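Local structure of Asp/Glu-specific dipeptidyl-peptidase (Flavobacterium psychrophilum, 5JXF) at residues 146-149 with 150-154; 357-360 with 361-365; 562-565 with 566-570; 689-693 with 694-698. The protein is a serine peptidase of family S46 that removes dipeptides from the N-terminus of oligopeptides, cutting strictly after aspartate or glutamate at P1. One frame throughout, in Å; residues are numbered along the deposited sequence.

Overall arrangement
All four contacts are local, within continuous stretches of chain. Contact 2 lies at the surface, and the other three are partly buried. Contacts 2 and 3 belong to the helical part of the fold: helix 360-375, whose start is contact 2, packs on helix 547-571, which carries contact 3. Contact 1 is a short helical turn beside strand 197-214, about 36 Å from contact 2 between centres. Contact 4 is a loop near the substrate site, and its His-690 touches Leu-363 of contact 2. Caps and turns on Asp or Asn mark contacts 1, 2 and 4. Contact 3, in the last turns of a long helix, relies on backbone bonds, an amide over a ring and a salt bridge.

Contact 1: 146-149 with 150-154; sequences DVTA and QILDG. Unlike the reference sequence in segment 150-154: Ile-151 (reference Val).
Thr-148 has CG2 anti to its backbone N and OG1 beside that N (chi1 -50°). The two branches therefore do different work. The methyl CG2 lies alongside Leu-152 CD1 at 3.9 Å, and these two side chains point the same way. OG1 turns back along the chain and donates to Asp-146 OD1, 2.6 Å away, on the syn lone pair of that oxygen. Val-147 has CG1 anti to its carbonyl carbon (chi1 -69°), which leaves CG2 between the backbone N and the carbonyl carbon, and this second methyl meets Ile-151 CG1 at 3.9 Å. CG1 itself touches the amide nitrogen NE2 of Gln-150 at 3.7 Å. Asp-146 OD1 takes a second bond, from Thr-148 N at 2.8 Å, which closes an Asx turn at the start of the short helix 148-151, where Val-147 is the N-cap. Strand 138-146 ends here, so the turn passes the chain from strand to helix. Thr-148 O accepts from two backbone groups. Leu-152 N comes nearly along the C=O axis at 2.8 Å, while Ile-151 N sits above the carbonyl plane at 2.9 Å. With an alanine at Thr-148, Asp-146 OD1 would probably lose its hydroxyl donor, Tyr-198 N would lose the hydroxyl it donates to, and Leu-152 CD1 would lose its methyl neighbour. Strand 197-214 borders the turn, with Ile-151 and Leu-152 both packed on Tyr-198. Helix 162-178 meets it as well, where Val-147 and Ile-151 touch Val-175.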
loop_
_atom_site.group_PDB
_atom_site.type_symbol
_atom_site.label_atom_id
_atom_site.label_comp_id
_atom_site.label_asym_id
_atom_site.label_seq_id
_atom_site.Cartn_x
_atom_site.Cartn_y
_atom_site.Cartn_z
ATOM N N ASP A 146 -46.362 -6.518 8.539
ATOM C CA ASP A 146 -46.108 -7.887 8.956
ATOM C C ASP A 146 -47.267 -8.801 8.560
ATOM O O ASP A 146 -48.431 -8.508 8.847
ATOM C CB ASP A 146 -45.881 -7.956 10.462
ATOM C CG ASP A 146 -45.345 -9.306 10.912
ATOM O OD1 ASP A 146 -45.665 -10.334 10.272
ATOM O OD2 ASP A 146 -44.601 -9.339 11.915
ATOM N N VAL A 147 -46.936 -9.915 7.908
ATOM C CA VAL A 147 -47.944 -10.872 7.459
ATOM C C VAL A 147 -47.515 -12.304 7.755
ATOM O O VAL A 147 -47.897 -13.230 7.040
ATOM C CB VAL A 147 -48.225 -10.736 5.947
ATOM C CG1 VAL A 147 -48.939 -9.421 5.644
ATOM C CG2 VAL A 147 -46.937 -10.838 5.167
ATOM N N THR A 148 -46.719 -12.475 8.813
ATOM C CA THR A 148 -46.212 -13.785 9.216
ATOM C C THR A 148 -47.346 -14.797 9.404
ATOM O O THR A 148 -47.356 -15.847 8.755
ATOM C CB THR A 148 -45.407 -13.707 10.529
ATOM O OG1 THR A 148 -44.432 -12.660 10.445
ATOM C CG2 THR A 148 -44.706 -15.026 10.800
ATOM N N ALA A 149 -48.291 -14.477 10.291
ATOM C CA ALA A 149 -49.432 -15.357 10.570
ATOM C C ALA A 149 -50.122 -15.821 9.292
ATOM O O ALA A 149 -50.399 -17.004 9.124
ATOM C CB ALA A 149 -50.436 -14.656 11.480
ATOM N N GLN A 150 -50.365 -14.890 8.380
ATOM C CA GLN A 150 -51.034 -15.223 7.133
ATOM C C GLN A 150 -50.191 -16.130 6.240
ATOM O O GLN A 150 -50.729 -16.930 5.479
ATOM C CB GLN A 150 -51.411 -13.946 6.383
ATOM C CG GLN A 150 -51.922 -12.822 7.288
ATOM C CD GLN A 150 -52.466 -11.632 6.508
ATOM O OE1 GLN A 150 -53.045 -11.790 5.428
ATOM N NE2 GLN A 150 -52.261 -10.429 7.042
ATOM N N ILE A 151 -48.872 -16.021 6.345
ATOM C CA ILE A 151 -47.984 -16.774 5.471
ATOM C C ILE A 151 -47.730 -18.184 6.024
ATOM O O ILE A 151 -47.775 -19.163 5.275
ATOM C CB ILE A 151 -46.639 -16.016 5.256
ATOM C CG1 ILE A 151 -46.892 -14.671 4.553
ATOM C CG2 ILE A 151 -45.642 -16.860 4.468
ATOM C CD1 ILE A 151 -47.577 -14.760 3.214
ATOM N N LEU A 152 -47.495 -18.297 7.331
ATOM C CA LEU A 152 -47.245 -19.603 7.952
ATOM C C LEU A 152 -48.532 -20.329 8.311
ATOM O O LEU A 152 -48.515 -21.326 9.037
ATOM C CB LEU A 152 -46.387 -19.452 9.205
ATOM C CG LEU A 152 -45.001 -18.863 8.968
ATOM C CD1 LEU A 152 -44.226 -18.825 10.272
ATOM C CD2 LEU A 152 -44.259 -19.669 7.899
ATOM N N ASP A 153 -49.650 -19.823 7.807
ATOM C CA ASP A 153 -50.940 -20.440 8.067
ATOM C C ASP A 153 -50.997 -21.852 7.482
ATOM O O ASP A 153 -51.139 -22.036 6.268
ATOM C CB ASP A 153 -52.063 -19.568 7.501
ATOM C CG ASP A 153 -53.428 -20.202 7.656
ATOM O OD1 ASP A 153 -53.953 -20.215 8.790
ATOM O OD2 ASP A 153 -53.976 -20.679 6.640
ATOM N N GLY A 154 -50.859 -22.846 8.358
ATOM C CA GLY A 154 -51.026 -24.236 7.978
ATOM C C GLY A 154 -49.741 -24.958 7.627
ATOM O O GLY A 154 -49.773 -26.071 7.109
#

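Contact 2: 357-360 with 361-365; sequences KSNA and IGLKQ
Asn-359 OD1 accepts from Gly-362 N at 2.9 Å, and this is the capping bond of helix 360-375. The N-H comes from above the plane of the side-chain amide, 53° out of it, and the bond is bent. Asn-359 CG stands anti to the backbone N (chi1 176°), which lays the amide over the first turn, with ND2 3.5 Å from Gly-362 CA. The fit there is close. A CB on residue 362 would run into ND2, so glycine suits this place. The backbone of Asn-359 has positive phi, with two bonds back into the last turn of the preceding helix. That is a Schellman motif. One residue thus closes helix 328-357 and is the N-cap of the next helix. Its carbonyl is used too: Leu-363 N donates to Asn-359 O at 3.0 Å, a fairly straight bond. Lys-364 N follows with a bond to Ala-360 O at 2.9 Å, and the regular helical pattern is set. Leu-363 lies along the junction. Its CD1 is 3.5 Å from Asn-359 O, and its CD2 is 3.9 Å from Ser-358 O. The junction is tied to its surroundings: Ser-358 OG bonds to Gly-354 O, Lys-364 NZ bonds to the carbonyls of Leu-293 and Glu-291, and Ile-361 packs on Val-298 of helix 295-325. The cap itself is neutral. Its side chain gives an acceptor to the N-H of Gly-362, in the first turn, and brings no charge to the helix start.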
loop_
_atom_site.group_PDB
_atom_site.type_symbol
_atom_site.label_atom_id
_atom_site.label_comp_id
_atom_site.label_asym_id
_atom_site.label_seq_id
_atom_site.Cartn_x
_atom_site.Cartn_y
_atom_site.Cartn_z
ATOM N N LYS A 357 -7.863 -13.759 9.109
ATOM C CA LYS A 357 -7.129 -12.844 9.984
ATOM C C LYS A 357 -7.798 -12.651 11.344
ATOM O O LYS A 357 -7.120 -12.555 12.367
ATOM C CB LYS A 357 -6.955 -11.486 9.290
ATOM C CG LYS A 357 -6.255 -10.440 10.132
ATOM C CD LYS A 357 -5.941 -9.184 9.330
ATOM C CE LYS A 357 -5.013 -8.257 10.109
ATOM N NZ LYS A 357 -5.537 -7.974 11.477
ATOM N N SER A 358 -9.129 -12.617 11.351
ATOM C CA SER A 358 -9.890 -12.358 12.571
ATOM C C SER A 358 -10.296 -13.654 13.254
ATOM O O SER A 358 -10.879 -13.631 14.342
ATOM C CB SER A 358 -11.140 -11.526 12.261
ATOM O OG SER A 358 -11.977 -12.205 11.342
ATOM N N ASN A 359 -9.978 -14.770 12.599
ATOM C CA ASN A 359 -10.360 -16.117 13.030
ATOM C C ASN A 359 -11.861 -16.199 13.323
ATOM O O ASN A 359 -12.283 -16.513 14.436
ATOM C CB ASN A 359 -9.527 -16.544 14.250
ATOM C CG ASN A 359 -9.946 -17.896 14.807
ATOM O OD1 ASN A 359 -10.306 -18.805 14.053
ATOM N ND2 ASN A 359 -9.899 -18.036 16.130
ATOM N N ALA A 360 -12.673 -15.893 12.318
ATOM C CA ALA A 360 -14.115 -15.915 12.503
ATOM C C ALA A 360 -14.553 -17.329 12.848
ATOM O O ALA A 360 -15.443 -17.531 13.672
ATOM C CB ALA A 360 -14.827 -15.412 11.262
ATOM N N ILE A 361 -13.879 -18.303 12.240
ATOM C CA ILE A 361 -14.223 -19.704 12.422
ATOM C C ILE A 361 -14.098 -20.125 13.886
ATOM O O ILE A 361 -14.959 -20.824 14.420
ATOM C CB ILE A 361 -13.339 -20.607 11.548
ATOM C CG1 ILE A 361 -13.529 -20.269 10.068
ATOM C CG2 ILE A 361 -13.647 -22.082 11.792
ATOM C CD1 ILE A 361 -12.671 -21.146 9.145
ATOM N N GLY A 362 -13.033 -19.685 14.539
ATOM C CA GLY A 362 -12.838 -19.984 15.944
ATOM C C GLY A 362 -13.814 -19.198 16.793
ATOM O O GLY A 362 -14.363 -19.711 17.768
ATOM N N LEU A 363 -14.029 -17.946 16.406
ATOM C CA LEU A 363 -14.943 -17.059 17.108
ATOM C C LEU A 363 -16.332 -17.650 17.198
ATOM O O LEU A 363 -16.998 -17.535 18.228
ATOM C CB LEU A 363 -15.003 -15.704 16.413
ATOM C CG LEU A 363 -14.285 -14.596 17.169
ATOM C CD1 LEU A 363 -12.886 -15.048 17.534
ATOM C CD2 LEU A 363 -14.239 -13.339 16.328
ATOM N N LYS A 364 -16.770 -18.281 16.115
ATOM C CA LYS A 364 -18.092 -18.893 16.091
ATOM C C LYS A 364 -18.085 -20.222 16.835
ATOM O O LYS A 364 -19.049 -20.542 17.533
ATOM C CB LYS A 364 -18.583 -19.077 14.653
ATOM C CG LYS A 364 -19.326 -17.859 14.123
ATOM C CD LYS A 364 -19.926 -18.077 12.751
ATOM C CE LYS A 364 -20.675 -16.818 12.285
ATOM N NZ LYS A 364 -21.854 -16.487 13.135
ATOM N N GLN A 365 -16.998 -20.983 16.690
ATOM C CA GLN A 365 -16.824 -22.226 17.446
ATOM C C GLN A 365 -16.986 -21.958 18.933
ATOM O O GLN A 365 -17.668 -22.698 19.635
ATOM C CB GLN A 365 -15.455 -22.858 17.177
ATOM C CG GLN A 365 -15.411 -23.801 15.984
ATOM C CD GLN A 365 -14.004 -23.961 15.448
ATOM O OE1 GLN A 365 -13.061 -23.407 16.005
ATOM N NE2 GLN A 365 -13.856 -24.706 14.361
#

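Contact 3: 562-565 with 566-570; sequences RIYM and KAQLE
The side-chain packing centres on Gln-568 and Tyr-564, one turn apart on helix 547-571. The amide nitrogen NE2 of Gln-568 sits over the middle of the Tyr-564 ring. Its nearest ring atom is Tyr-564 CZ, at 3.3 Å. The amide and ring planes are 46° apart, so this is not a flat stack. Tyr-564 CG is anti to its backbone N (chi1 -169°), which carries the ring outward and toward the C-terminal end of the helix, beside the Gln-568 amide. NE2 also makes a weak hydrogen bond to Tyr-292 O. Apolar contact is lighter: Met-565 CE comes within 4.2 Å of Leu-569 CG, the two chains crossing.

The four backbone bonds that join 562-565 to 566-570 are all of the i to i+4 kind. Ala-567 N reaches Ile-563 O at 2.8 Å, and Leu-569 N reaches Met-565 O at 3.0 Å. Charge adds one tie on another side of the helix, where Lys-566 NZ forms a salt bridge with Glu-570 OE2 at 3.0 Å. Glu-570 OE1 bonds to Tyr-384 OH.

Tyr-564 also meets Phe-371 of helix 360-375 edge to face. An alanine at Tyr-564 would probably leave the Gln-568 amide freer to turn and take from Phe-371 its ring partner. The place of NE2 is consistent with its partly positive N-H groups resting on the electron-rich ring face, which would ease the burial of this amide.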
loop_
_atom_site.group_PDB
_atom_site.type_symbol
_atom_site.label_atom_id
_atom_site.label_comp_id
_atom_site.label_asym_id
_atom_site.label_seq_id
_atom_site.Cartn_x
_atom_site.Cartn_y
_atom_site.Cartn_z
ATOM N N ARG A 562 -32.984 -22.108 9.262
ATOM C CA ARG A 562 -34.205 -21.466 9.734
ATOM C C ARG A 562 -34.395 -21.682 11.238
ATOM O O ARG A 562 -34.767 -20.754 11.961
ATOM C CB ARG A 562 -35.422 -21.987 8.962
ATOM C CG ARG A 562 -36.762 -21.448 9.456
ATOM C CD ARG A 562 -37.914 -21.846 8.538
ATOM N NE ARG A 562 -38.241 -23.268 8.649
ATOM C CZ ARG A 562 -37.892 -24.188 7.754
ATOM N NH1 ARG A 562 -37.214 -23.832 6.672
ATOM N NH2 ARG A 562 -38.221 -25.460 7.932
ATOM N N ILE A 563 -34.124 -22.904 11.702
ATOM C CA ILE A 563 -34.299 -23.258 13.112
ATOM C C ILE A 563 -33.177 -22.690 13.971
ATOM O O ILE A 563 -33.404 -22.230 15.094
ATOM C CB ILE A 563 -34.352 -24.777 13.304
ATOM C CG1 ILE A 563 -35.556 -25.363 12.571
ATOM C CG2 ILE A 563 -34.410 -25.144 14.784
ATOM C CD1 ILE A 563 -35.647 -26.865 12.699
ATOM N N TYR A 564 -31.966 -22.726 13.429
ATOM C CA TYR A 564 -30.806 -22.158 14.098
ATOM C C TYR A 564 -31.047 -20.673 14.375
ATOM O O TYR A 564 -30.700 -20.169 15.447
ATOM C CB TYR A 564 -29.549 -22.362 13.245
ATOM C CG TYR A 564 -28.244 -22.050 13.943
ATOM C CD1 TYR A 564 -28.133 -22.103 15.329
ATOM C CD2 TYR A 564 -27.123 -21.686 13.210
ATOM C CE1 TYR A 564 -26.938 -21.810 15.960
ATOM C CE2 TYR A 564 -25.927 -21.389 13.825
ATOM C CZ TYR A 564 -25.835 -21.448 15.198
ATOM O OH TYR A 564 -24.633 -21.151 15.801
ATOM N N MET A 565 -31.657 -19.987 13.408
ATOM C CA MET A 565 -31.976 -18.564 13.536
ATOM C C MET A 565 -32.960 -18.330 14.681
ATOM O O MET A 565 -32.724 -17.497 15.558
ATOM C CB MET A 565 -32.553 -18.029 12.221
ATOM C CG MET A 565 -32.673 -16.505 12.129
ATOM S SD MET A 565 -31.071 -15.670 12.218
ATOM C CE MET A 565 -31.227 -14.812 13.782
ATOM N N LYS A 566 -34.055 -19.085 14.667
ATOM C CA LYS A 566 -35.074 -19.009 15.715
ATOM C C LYS A 566 -34.493 -19.309 17.092
ATOM O O LYS A 566 -34.864 -18.683 18.086
ATOM C CB LYS A 566 -36.221 -19.975 15.407
ATOM C CG LYS A 566 -37.308 -20.061 16.473
ATOM C CD LYS A 566 -38.389 -21.057 16.055
ATOM C CE LYS A 566 -39.261 -21.487 17.221
ATOM N NZ LYS A 566 -39.993 -20.346 17.833
ATOM N N ALA A 567 -33.575 -20.266 17.141
ATOM C CA ALA A 567 -32.942 -20.654 18.393
ATOM C C ALA A 567 -32.194 -19.478 18.997
ATOM O O ALA A 567 -32.319 -19.194 20.189
ATOM C CB ALA A 567 -31.999 -21.823 18.175
ATOM N N GLN A 568 -31.421 -18.794 18.162
ATOM C CA GLN A 568 -30.619 -17.669 18.622
ATOM C C GLN A 568 -31.518 -16.512 19.047
ATOM O O GLN A 568 -31.209 -15.793 19.997
ATOM C CB GLN A 568 -29.632 -17.236 17.534
ATOM C CG GLN A 568 -28.548 -18.275 17.257
ATOM C CD GLN A 568 -27.555 -17.833 16.197
ATOM O OE1 GLN A 568 -26.859 -16.821 16.347
ATOM N NE2 GLN A 568 -27.478 -18.602 15.115
ATOM N N LEU A 569 -32.640 -16.352 18.357
ATOM C CA LEU A 569 -33.610 -15.327 18.715
ATOM C C LEU A 569 -34.192 -15.575 20.110
ATOM O O LEU A 569 -34.485 -14.628 20.842
ATOM C CB LEU A 569 -34.723 -15.270 17.673
ATOM C CG LEU A 569 -34.420 -14.413 16.442
ATOM C CD1 LEU A 569 -35.347 -14.743 15.282
ATOM C CD2 LEU A 569 -34.527 -12.943 16.794
ATOM N N GLU A 570 -34.343 -16.845 20.479
ATOM C CA GLU A 570 -34.942 -17.196 21.764
ATOM C C GLU A 570 -33.965 -17.045 22.924
ATOM O O GLU A 570 -34.265 -16.393 23.923
ATOM C CB GLU A 570 -35.474 -18.631 21.743
ATOM C CG GLU A 570 -36.611 -18.873 20.767
ATOM C CD GLU A 570 -37.181 -20.280 20.876
ATOM O OE1 GLU A 570 -36.594 -21.119 21.596
ATOM O OE2 GLU A 570 -38.212 -20.554 20.225
#

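Contact 4: 689-693 with 694-698; sequences IHYDP and SICRN
Asp-692 OD1 takes two bonds from Ser-694, from the backbone N at 3.0 Å and from OG at 2.9 Å. Both reach it from the same face of the carboxylate. Asp-692 O is also doubly used: Cys-696 N meets it at 2.9 Å nearly head-on, and Ile-695 N comes from above the carbonyl plane. Ile-695 CG1 crosses beside the Asp-692 carboxyl carbon. Cys-696 SG then accepts from Asp-692 N at 3.5 Å. The same sulfur lies over the Tyr-691 ring, 4.6 Å from its centroid, while Cys-696 CB touches Tyr-691 CE1 at 3.6 Å.

The bond from Ser-694 N makes an Asx turn, and it overlaps a type I beta-turn with Pro-693 and Ser-694 at its corners. This tight turn lies in the loop between strands 673-680 and 698-702, which are neighbours in one antiparallel sheet. Strand 673-680 ends at Arg-680, the residue thought to recognise the acidic P1 side chain. The side chain of Cys-696 is about 7 Å from that of Arg-680.

Arg-697 holds the turn from outside. Its NH1 donates to Pro-693 O at 2.7 Å, tilted 16° from the guanidinium plane, and also to Cys-696 O. Its NE and NH2 bond to Lys-593 O and Gly-594 O, so carbonyls surround the buried charge. Further out, the Tyr-691 ring meets His-656, and Asn-698 bonds to Asn-677 and Asn-655.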
loop_
_atom_site.group_PDB
_atom_site.type_symbol
_atom_site.label_atom_id
_atom_site.label_comp_id
_atom_site.label_asym_id
_atom_site.label_seq_id
_atom_site.Cartn_x
_atom_site.Cartn_y
_atom_site.Cartn_z
ATOM N N ILE A 689 -20.508 -11.560 6.997
ATOM C CA ILE A 689 -20.337 -12.841 7.689
ATOM C C ILE A 689 -19.927 -12.594 9.142
ATOM O O ILE A 689 -20.360 -13.293 10.052
ATOM C CB ILE A 689 -19.272 -13.710 6.971
ATOM C CG1 ILE A 689 -19.681 -13.948 5.514
ATOM C CG2 ILE A 689 -19.010 -15.020 7.724
ATOM C CD1 ILE A 689 -21.008 -14.664 5.360
ATOM N N HIS A 690 -19.094 -11.573 9.341
ATOM C CA HIS A 690 -18.643 -11.186 10.675
ATOM C C HIS A 690 -18.409 -9.686 10.720
ATOM O O HIS A 690 -17.604 -9.160 9.949
ATOM C CB HIS A 690 -17.360 -11.935 11.055
ATOM C CG HIS A 690 -16.795 -11.541 12.388
ATOM N ND1 HIS A 690 -15.499 -11.102 12.544
ATOM C CD2 HIS A 690 -17.344 -11.541 13.626
ATOM C CE1 HIS A 690 -15.274 -10.839 13.820
ATOM N NE2 HIS A 690 -16.376 -11.102 14.498
ATOM N N TYR A 691 -19.118 -9.000 11.612
ATOM C CA TYR A 691 -18.956 -7.560 11.773
ATOM C C TYR A 691 -18.019 -7.254 12.949
ATOM O O TYR A 691 -18.264 -7.686 14.067
ATOM C CB TYR A 691 -20.322 -6.885 11.975
ATOM C CG TYR A 691 -20.264 -5.369 12.071
ATOM C CD1 TYR A 691 -20.370 -4.577 10.937
ATOM C CD2 TYR A 691 -20.096 -4.734 13.294
ATOM C CE1 TYR A 691 -20.317 -3.200 11.023
ATOM C CE2 TYR A 691 -20.038 -3.359 13.382
ATOM C CZ TYR A 691 -20.151 -2.603 12.251
ATOM O OH TYR A 691 -20.085 -1.236 12.348
ATOM N N ASP A 692 -16.937 -6.526 12.685
ATOM C CA ASP A 692 -16.018 -6.075 13.737
ATOM C C ASP A 692 -16.026 -4.556 13.699
ATOM O O ASP A 692 -15.622 -3.956 12.705
ATOM C CB ASP A 692 -14.609 -6.646 13.521
ATOM C CG ASP A 692 -13.574 -6.175 14.574
ATOM O OD1 ASP A 692 -13.743 -5.129 15.239
ATOM O OD2 ASP A 692 -12.549 -6.870 14.716
ATOM N N PRO A 693 -16.507 -3.927 14.780
ATOM C CA PRO A 693 -16.750 -2.477 14.826
ATOM C C PRO A 693 -15.483 -1.622 14.800
ATOM O O PRO A 693 -15.551 -0.426 14.484
ATOM C CB PRO A 693 -17.489 -2.287 16.157
ATOM C CG PRO A 693 -17.108 -3.473 16.983
ATOM C CD PRO A 693 -16.930 -4.606 16.018
ATOM N N SER A 694 -14.339 -2.210 15.134
ATOM C CA SER A 694 -13.143 -1.412 15.207
ATOM C C SER A 694 -12.551 -1.212 13.810
ATOM O O SER A 694 -11.777 -0.277 13.597
ATOM C CB SER A 694 -12.123 -2.055 16.158
ATOM O OG SER A 694 -11.586 -3.229 15.596
ATOM N N ILE A 695 -12.932 -2.066 12.853
ATOM C CA ILE A 695 -12.398 -1.953 11.494
ATOM C C ILE A 695 -13.445 -1.970 10.353
ATOM O O ILE A 695 -13.093 -1.862 9.181
ATOM C CB ILE A 695 -11.365 -3.080 11.215
ATOM C CG1 ILE A 695 -12.003 -4.468 11.376
ATOM C CG2 ILE A 695 -10.069 -2.913 12.097
ATOM C CD1 ILE A 695 -11.024 -5.646 11.039
ATOM N N CYS A 696 -14.724 -2.113 10.671
ATOM C CA CYS A 696 -15.733 -2.051 9.618
ATOM C C CYS A 696 -16.202 -0.624 9.434
ATOM O O CYS A 696 -16.676 0.006 10.366
ATOM C CB CYS A 696 -16.906 -2.984 9.933
ATOM S SG CYS A 696 -16.377 -4.709 9.795
ATOM N N ARG A 697 -16.016 -0.098 8.233
ATOM C CA ARG A 697 -16.440 1.254 7.940
ATOM C C ARG A 697 -17.119 1.301 6.587
ATOM O O ARG A 697 -16.783 0.540 5.684
ATOM C CB ARG A 697 -15.248 2.241 7.939
ATOM C CG ARG A 697 -14.485 2.355 9.237
ATOM C CD ARG A 697 -15.266 3.105 10.316
ATOM N NE ARG A 697 -14.470 3.313 11.531
ATOM C CZ ARG A 697 -14.353 2.413 12.505
ATOM N NH1 ARG A 697 -14.973 1.230 12.411
ATOM N NH2 ARG A 697 -13.609 2.684 13.570
ATOM N N ASN A 698 -18.061 2.224 6.424
ATOM C CA ASN A 698 -18.619 2.425 5.102
ATOM C C ASN A 698 -17.984 3.662 4.492
ATOM O O ASN A 698 -17.543 4.553 5.221
ATOM C CB ASN A 698 -20.158 2.533 5.158
ATOM C CG ASN A 698 -20.648 3.867 5.737
ATOM O OD1 ASN A 698 -20.320 4.239 6.876
ATOM N ND2 ASN A 698 -21.437 4.591 4.947
#